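Local atomic coordinates of hypothetical protein yfcE (Escherichia coli, PDB entry 1SU1), a protein that is of unknown function but belongs to the calcineurin-like phosphoesterase superfamily and binds two zinc ions. Residues 97-100 with 101-105; 85-88 with 89-93; 117-121 with 122-126. All blocks are in the same frame, centred on the assembly; numbering follows the deposited sequence.

Interaction 1: 97-100 with 101-105. With ZN (zinc ion), chain E; SO4 (sulfate ion), chain G.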
loop_
_atom_site.group_PDB
_atom_site.type_symbol
_atom_site.label_atom_id
_atom_site.label_comp_id
_atom_site.label_asym_id
_atom_site.label_seq_id
_atom_site.Cartn_x
_atom_site.Cartn_y
_atom_site.Cartn_z
ATOM N N ASN A 97 -8.683 0.960 -9.844
ATOM C CA ASN A 97 -7.393 1.545 -10.214
ATOM C C ASN A 97 -7.412 3.054 -10.421
ATOM O O ASN A 97 -6.353 3.692 -10.432
ATOM C CB ASN A 97 -6.874 0.884 -11.488
ATOM C CG ASN A 97 -7.788 1.129 -12.664
ATOM O OD1 ASN A 97 -8.996 1.071 -12.515
ATOM N ND2 ASN A 97 -7.220 1.411 -13.832
ATOM N N CYS A 98 -8.602 3.629 -10.595
ATOM C CA CYS A 98 -8.713 5.069 -10.810
ATOM C C CYS A 98 -9.090 5.840 -9.553
ATOM O O CYS A 98 -9.080 7.077 -9.557
ATOM C CB CYS A 98 -9.732 5.380 -11.920
ATOM S SG CYS A 98 -9.338 4.740 -13.560
ATOM N N ASP A 99 -9.420 5.133 -8.475
ATOM C CA ASP A 99 -9.779 5.825 -7.237
ATOM C C ASP A 99 -8.527 6.243 -6.455
ATOM O O ASP A 99 -7.551 5.499 -6.401
ATOM C CB ASP A 99 -10.667 4.930 -6.367
ATOM C CG ASP A 99 -11.966 4.526 -7.077
ATOM O OD1 ASP A 99 -12.476 5.328 -7.895
ATOM O OD2 ASP A 99 -12.482 3.417 -6.806
ATOM N N SER A 100 -8.560 7.434 -5.862
ATOM C CA SER A 100 -7.432 7.938 -5.084
ATOM C C SER A 100 -7.916 8.326 -3.696
ATOM O O SER A 100 -9.092 8.161 -3.386
ATOM C CB SER A 100 -6.790 9.145 -5.783
ATOM O OG SER A 100 -7.707 10.218 -5.903
ATOM N N GLU A 101 -7.024 8.851 -2.860
ATOM C CA GLU A 101 -7.425 9.221 -1.508
ATOM C C GLU A 101 -8.259 10.505 -1.417
ATOM O O GLU A 101 -8.985 10.707 -0.445
ATOM C CB GLU A 101 -6.195 9.270 -0.565
ATOM C CG GLU A 101 -4.970 10.002 -1.073
ATOM C CD GLU A 101 -3.643 9.332 -0.639
ATOM O OE1 GLU A 101 -3.571 8.757 0.469
ATOM O OE2 GLU A 101 -2.668 9.397 -1.409
ATOM N N VAL A 102 -8.160 11.383 -2.413
ATOM C CA VAL A 102 -8.980 12.594 -2.382
ATOM C C VAL A 102 -10.440 12.128 -2.510
ATOM O O VAL A 102 -11.345 12.720 -1.926
ATOM C CB VAL A 102 -8.646 13.569 -3.547
ATOM C CG1 VAL A 102 -8.949 12.919 -4.889
ATOM C CG2 VAL A 102 -9.440 14.862 -3.380
ATOM N N ASP A 103 -10.646 11.036 -3.243
ATOM C CA ASP A 103 -11.983 10.482 -3.426
ATOM C C ASP A 103 -12.488 9.927 -2.106
ATOM O O ASP A 103 -13.679 10.049 -1.783
ATOM C CB ASP A 103 -11.980 9.370 -4.480
ATOM C CG ASP A 103 -11.537 9.867 -5.843
ATOM O OD1 ASP A 103 -11.823 11.051 -6.166
ATOM O OD2 ASP A 103 -10.910 9.081 -6.597
ATOM N N GLN A 104 -11.583 9.321 -1.336
ATOM C CA GLN A 104 -11.975 8.766 -0.050
ATOM C C GLN A 104 -12.312 9.880 0.920
ATOM O O GLN A 104 -13.208 9.720 1.743
ATOM C CB GLN A 104 -10.863 7.886 0.547
ATOM C CG GLN A 104 -11.164 7.417 1.964
ATOM C CD GLN A 104 -12.425 6.550 2.041
ATOM O OE1 GLN A 104 -12.361 5.324 1.892
ATOM N NE2 GLN A 104 -13.580 7.191 2.260
ATOM N N MET A 105 -11.595 11.002 0.844
ATOM C CA MET A 105 -11.887 12.104 1.763
ATOM C C MET A 105 -13.228 12.792 1.421
ATOM O O MET A 105 -13.810 13.457 2.287
ATOM C CB MET A 105 -10.748 13.131 1.782
ATOM C CG MET A 105 -10.655 13.967 3.046
ATOM S SD MET A 105 -10.142 15.675 2.741
ATOM C CE MET A 105 -10.674 16.464 4.258
HETATM ZN ZN ZN E . -10.766 0.299 -13.677
HETATM S S SO4 G . -10.194 1.768 -16.574
HETATM O O1 SO4 G . -10.218 0.338 -16.928
HETATM O O2 SO4 G . -10.798 1.933 -15.256
HETATM O O3 SO4 G . -8.811 2.295 -16.491
HETATM O O4 SO4 G . -10.965 2.537 -17.578
HETATM O O HOH W 1 -8.631 9.609 -8.430
HETATM O O HOH W 2 -12.473 7.833 -8.417
#
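D103 OD2 is gripped by three donors: the backbone N-H of S100 and two waters. S100 N reaches D103 OD2 at 3.0 Å in a nearly straight bond (166°), arriving from above the carboxylate plane. D103 CG lies anti to its own carbonyl carbon (chi1 -61°), which turns the carboxylate back over the start of the helix. One water joins D103 OD2 to C98 O and S100 OG; a second donates to D103 OD2 and to D99 OD1, and so stands between two carboxylates whose D99 OD1 and D103 OD2 are 4.3 Å apart. D99 has its own donors, V62 N for OD1 and D61 N and G96 N for OD2, which would offset that repulsion. S100 O takes weak bonds from D103 N and Q104 N. E101 leaves the turn to form a salt bridge with R95 of the second subunit. At the other end N97 OD1 binds a zinc ion at 2.2 Å, and N97 ND2 donates to sulfate O3. S100 is thus the N-cap of helix 101-106, its N-H bond to D103 one half of a capping box, three residues after N97, whose zinc is also held by D61, H129, H151 and sulfate O2.

Interaction 2: 85-88 with 89-93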
loop_
_atom_site.group_PDB
_atom_site.type_symbol
_atom_site.label_atom_id
_atom_site.label_comp_id
_atom_site.label_asym_id
_atom_site.label_seq_id
_atom_site.Cartn_x
_atom_site.Cartn_y
_atom_site.Cartn_z
ATOM N N ASN A 85 -23.310 10.218 -1.193
ATOM C CA ASN A 85 -23.312 10.331 0.264
ATOM C C ASN A 85 -24.685 10.277 0.922
ATOM O O ASN A 85 -24.792 9.995 2.123
ATOM C CB ASN A 85 -22.568 11.598 0.707
ATOM C CG ASN A 85 -21.047 11.430 0.623
ATOM O OD1 ASN A 85 -20.539 10.306 0.675
ATOM N ND2 ASN A 85 -20.325 12.536 0.494
ATOM N N GLU A 86 -25.741 10.543 0.153
ATOM C CA GLU A 86 -27.091 10.493 0.716
ATOM C C GLU A 86 -27.425 9.065 1.144
ATOM O O GLU A 86 -28.264 8.850 2.020
ATOM C CB GLU A 86 -28.124 11.009 -0.300
ATOM C CG GLU A 86 -28.123 12.536 -0.455
ATOM C CD GLU A 86 -28.907 13.033 -1.675
ATOM O OE1 GLU A 86 -28.896 14.260 -1.921
ATOM O OE2 GLU A 86 -29.528 12.211 -2.388
ATOM N N VAL A 87 -26.751 8.086 0.549
ATOM C CA VAL A 87 -27.014 6.693 0.893
ATOM C C VAL A 87 -25.758 5.960 1.428
ATOM O O VAL A 87 -25.672 4.728 1.403
ATOM C CB VAL A 87 -27.618 5.951 -0.346
ATOM C CG1 VAL A 87 -26.549 5.694 -1.398
ATOM C CG2 VAL A 87 -28.294 4.671 0.091
ATOM N N ALA A 88 -24.800 6.737 1.936
ATOM C CA ALA A 88 -23.540 6.206 2.465
ATOM C C ALA A 88 -23.692 4.980 3.369
ATOM O O ALA A 88 -22.978 3.990 3.207
ATOM C CB ALA A 88 -22.780 7.313 3.215
ATOM N N HIS A 89 -24.627 5.044 4.310
ATOM C CA HIS A 89 -24.854 3.947 5.244
ATOM C C HIS A 89 -25.269 2.615 4.618
ATOM O O HIS A 89 -25.382 1.606 5.319
ATOM C CB HIS A 89 -25.892 4.364 6.291
ATOM C CG HIS A 89 -27.210 4.776 5.709
ATOM N ND1 HIS A 89 -27.334 5.810 4.804
ATOM C CD2 HIS A 89 -28.460 4.294 5.903
ATOM C CE1 HIS A 89 -28.605 5.945 4.465
ATOM N NE2 HIS A 89 -29.309 5.038 5.119
ATOM N N LYS A 90 -25.484 2.587 3.308
ATOM C CA LYS A 90 -25.881 1.337 2.668
ATOM C C LYS A 90 -24.960 0.901 1.539
ATOM O O LYS A 90 -25.296 0.001 0.767
ATOM C CB LYS A 90 -27.322 1.434 2.161
ATOM C CG LYS A 90 -28.346 1.450 3.288
ATOM C CD LYS A 90 -29.761 1.470 2.771
ATOM C CE LYS A 90 -30.751 1.273 3.905
ATOM N NZ LYS A 90 -32.164 1.388 3.440
ATOM N N VAL A 91 -23.796 1.534 1.448
ATOM C CA VAL A 91 -22.839 1.189 0.406
ATOM C C VAL A 91 -21.714 0.272 0.898
ATOM O O VAL A 91 -21.207 0.430 2.011
ATOM C CB VAL A 91 -22.180 2.451 -0.194
ATOM C CG1 VAL A 91 -21.137 2.050 -1.239
ATOM C CG2 VAL A 91 -23.240 3.345 -0.834
ATOM N N ILE A 92 -21.357 -0.684 0.045
ATOM C CA ILE A 92 -20.272 -1.636 0.262
ATOM C C ILE A 92 -19.444 -1.470 -1.019
ATOM O O ILE A 92 -19.911 -1.819 -2.102
ATOM C CB ILE A 92 -20.771 -3.106 0.316
ATOM C CG1 ILE A 92 -21.739 -3.316 1.483
ATOM C CG2 ILE A 92 -19.574 -4.051 0.431
ATOM C CD1 ILE A 92 -21.139 -3.079 2.850
ATOM N N ALA A 93 -18.230 -0.937 -0.912
ATOM C CA ALA A 93 -17.401 -0.725 -2.099
ATOM C C ALA A 93 -15.994 -1.337 -2.037
ATOM O O ALA A 93 -15.519 -1.723 -0.974
ATOM C CB ALA A 93 -17.291 0.781 -2.364
HETATM O O HOH W 3 -21.912 1.553 4.627
#
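V87 O accepts K90 N at 2.9 Å, and one residue on A88 O accepts V91 N at 3.1 Å; these two bonds are the tight part of the contact. Both are fairly straight, at 160° and 170° at the hydrogen, yet each donor stands above its carbonyl plane. The two methyls of V87 lie over the same corner. V87 CG1 meets V91 CG2 at 4.1 Å and V87 CG2 meets K90 CB at 4.0 Å, the valine crossing both partners at about a right angle. V91 CG1 is anti to the backbone N (chi1 177°), which leaves CG2 beside that N and within 3.6 Å of V87 O. F48 of helix 38-51 packs on V87 and K90, and I58 on V91.

The solvent side is looser. H89 is exposed, its ring held by no hydrogen bond across the turn: CE1 brings the ring edge to E86 O at 3.8 Å, and K90 CG lies over one face, offset toward the rim. Beyond CG the lysine runs out extended, leading away from the turn. A water donates to A88 O and V91 O, bridging the turn to the first strand residue.

A type I turn, N85 to A88, followed by a short 3-10 turn, thus makes the link from helix 77-85 into strand 91-93, outermost within the chain and parallel to 55-58.

Interaction 3: 117-121 with 122-126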
loop_
_atom_site.group_PDB
_atom_site.type_symbol
_atom_site.label_atom_id
_atom_site.label_comp_id
_atom_site.label_asym_id
_atom_site.label_seq_id
_atom_site.Cartn_x
_atom_site.Cartn_y
_atom_site.Cartn_z
ATOM N N GLN A 117 -16.126 -9.794 0.913
ATOM C CA GLN A 117 -16.860 -11.032 0.645
ATOM C C GLN A 117 -18.338 -11.063 1.009
ATOM O O GLN A 117 -18.798 -10.354 1.907
ATOM C CB GLN A 117 -16.221 -12.191 1.421
ATOM C CG GLN A 117 -14.717 -12.187 1.477
ATOM C CD GLN A 117 -14.103 -12.717 0.221
ATOM O OE1 GLN A 117 -14.483 -13.782 -0.262
ATOM N NE2 GLN A 117 -13.133 -11.986 -0.317
ATOM N N VAL A 118 -19.053 -11.959 0.334
ATOM C CA VAL A 118 -20.460 -12.193 0.599
ATOM C C VAL A 118 -20.572 -13.699 0.748
ATOM O O VAL A 118 -20.119 -14.442 -0.119
ATOM C CB VAL A 118 -21.370 -11.757 -0.574
ATOM C CG1 VAL A 118 -22.822 -12.073 -0.226
ATOM C CG2 VAL A 118 -21.196 -10.269 -0.856
ATOM N N LEU A 119 -21.173 -14.154 1.839
ATOM C CA LEU A 119 -21.330 -15.590 2.055
ATOM C C LEU A 119 -22.788 -16.043 1.951
ATOM O O LEU A 119 -23.657 -15.552 2.671
ATOM C CB LEU A 119 -20.785 -15.992 3.434
ATOM C CG LEU A 119 -19.304 -15.750 3.761
ATOM C CD1 LEU A 119 -18.990 -16.410 5.103
ATOM C CD2 LEU A 119 -18.413 -16.317 2.674
ATOM N N LEU A 120 -23.049 -16.987 1.059
ATOM C CA LEU A 120 -24.395 -17.518 0.904
ATOM C C LEU A 120 -24.480 -18.811 1.713
ATOM O O LEU A 120 -23.771 -18.954 2.709
ATOM C CB LEU A 120 -24.696 -17.762 -0.574
ATOM C CG LEU A 120 -24.544 -16.493 -1.424
ATOM C CD1 LEU A 120 -25.098 -16.729 -2.819
ATOM C CD2 LEU A 120 -25.284 -15.329 -0.752
ATOM N N GLU A 121 -25.336 -19.745 1.309
ATOM C CA GLU A 121 -25.472 -21.004 2.044
ATOM C C GLU A 121 -24.238 -21.882 1.920
ATOM O O GLU A 121 -23.667 -22.316 2.917
ATOM C CB GLU A 121 -26.670 -21.815 1.549
ATOM C CG GLU A 121 -28.028 -21.360 2.043
ATOM C CD GLU A 121 -29.044 -22.494 2.017
ATOM O OE1 GLU A 121 -28.940 -23.366 1.125
ATOM O OE2 GLU A 121 -29.947 -22.509 2.882
ATOM N N LYS A 122 -23.846 -22.160 0.685
ATOM C CA LYS A 122 -22.692 -23.001 0.424
ATOM C C LYS A 122 -21.777 -22.382 -0.617
ATOM O O LYS A 122 -20.887 -23.052 -1.140
ATOM C CB LYS A 122 -23.145 -24.382 -0.057
ATOM C CG LYS A 122 -23.861 -25.224 0.997
ATOM C CD LYS A 122 -24.092 -26.636 0.471
ATOM C CE LYS A 122 -24.471 -27.604 1.587
ATOM N NZ LYS A 122 -24.529 -29.017 1.102
ATOM N N GLN A 123 -21.994 -21.102 -0.909
ATOM C CA GLN A 123 -21.190 -20.409 -1.905
ATOM C C GLN A 123 -20.609 -19.106 -1.417
ATOM O O GLN A 123 -21.134 -18.475 -0.504
ATOM C CB GLN A 123 -22.015 -20.118 -3.151
ATOM C CG GLN A 123 -22.380 -21.318 -3.960
ATOM C CD GLN A 123 -23.426 -20.967 -4.984
ATOM O OE1 GLN A 123 -24.596 -20.797 -4.654
ATOM N NE2 GLN A 123 -23.009 -20.830 -6.232
ATOM N N ARG A 124 -19.555 -18.684 -2.099
ATOM C CA ARG A 124 -18.844 -17.474 -1.758
ATOM C C ARG A 124 -18.711 -16.502 -2.941
ATOM O O ARG A 124 -18.353 -16.909 -4.046
ATOM C CB ARG A 124 -17.478 -17.908 -1.246
ATOM C CG ARG A 124 -16.469 -16.838 -1.013
ATOM C CD ARG A 124 -15.304 -17.480 -0.292
ATOM N NE ARG A 124 -14.182 -16.575 -0.178
ATOM C CZ ARG A 124 -12.971 -16.849 -0.629
ATOM N NH1 ARG A 124 -12.730 -18.006 -1.220
ATOM N NH2 ARG A 124 -12.012 -15.955 -0.503
ATOM N N LEU A 125 -19.010 -15.224 -2.707
ATOM C CA LEU A 125 -18.870 -14.202 -3.748
ATOM C C LEU A 125 -17.639 -13.357 -3.428
ATOM O O LEU A 125 -17.578 -12.733 -2.375
ATOM C CB LEU A 125 -20.094 -13.270 -3.801
ATOM C CG LEU A 125 -21.511 -13.803 -4.058
ATOM C CD1 LEU A 125 -22.432 -12.614 -4.343
ATOM C CD2 LEU A 125 -21.519 -14.742 -5.229
ATOM N N PHE A 126 -16.677 -13.329 -4.344
ATOM C CA PHE A 126 -15.458 -12.555 -4.164
ATOM C C PHE A 126 -15.553 -11.234 -4.936
ATOM O O PHE A 126 -15.421 -11.223 -6.155
ATOM C CB PHE A 126 -14.248 -13.371 -4.663
ATOM C CG PHE A 126 -12.905 -12.766 -4.307
ATOM C CD1 PHE A 126 -12.234 -13.148 -3.144
ATOM C CD2 PHE A 126 -12.316 -11.816 -5.133
ATOM C CE1 PHE A 126 -11.002 -12.595 -2.812
ATOM C CE2 PHE A 126 -11.075 -11.252 -4.809
ATOM C CZ PHE A 126 -10.419 -11.644 -3.647
#
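Q117 and R124 meet side chain to side chain on one face of a beta hairpin. From its backbone Q117 starts with CB 4.1 Å from L125 O; CG then lies anti to the carbonyl carbon, and a bend at chi2 turns the amide across the neighbouring strand. Q117 CD lies 3.9 Å from both R124 NE and F126 CD1. OE1 is the atom that bonds: R124 NE donates to it at 2.8 Å, from above the carbonyl plane and with the oxygen tilted from the guanidinium plane, and R124 NH2 adds a weak second bond. The amide and guanidinium planes are 33° apart. On the other branch, Q117 NE2 lies obliquely to the F126 ring, CD1 3.2 Å away, with the amide and ring planes 67° apart; its hydrogen bond goes to Q116 OE1 of the third subunit. R124 is extended from CG to NE, which carries its guanidinium along to the glutamine.

V118 and L125 lie side by side on the opposite face, CB to CB 3.8 Å. They form the hydrogen-bonded pair, L125 N to V118 O being nearly straight at 175°, and L120 N to Q123 O at 2.9 Å closes the turn beyond.

Strands 115-119 and 124-128 are thus antiparallel neighbours in the five-stranded sheet. On the far side of 124-128 lies strand 146-148, whose V146 and L147 touch L125 and F126; beyond 115-119 the sheet runs on into a parallel strand of the third subunit, paired through Q117 and V118.

Along the chain the three contacts come in series, none enclosing or crossing another. Interaction 2 comes first, closing the tight turn that leads from helix 77-85 into strand 91-93, outermost within the chain in the six-stranded sheet. After three more residues the chain enters interaction 1, where the loop after that strand passes the zinc site and enters helix 101-106; the two centres are about 16 Å apart. After this helix, interaction 3 closes the hairpin of strands 115-119 and 124-128 in the second sheet, its nearest atoms about 7 Å from interaction 2. Interaction 1 faces the second subunit and interaction 3 the third, which interaction 2 also touches through I92.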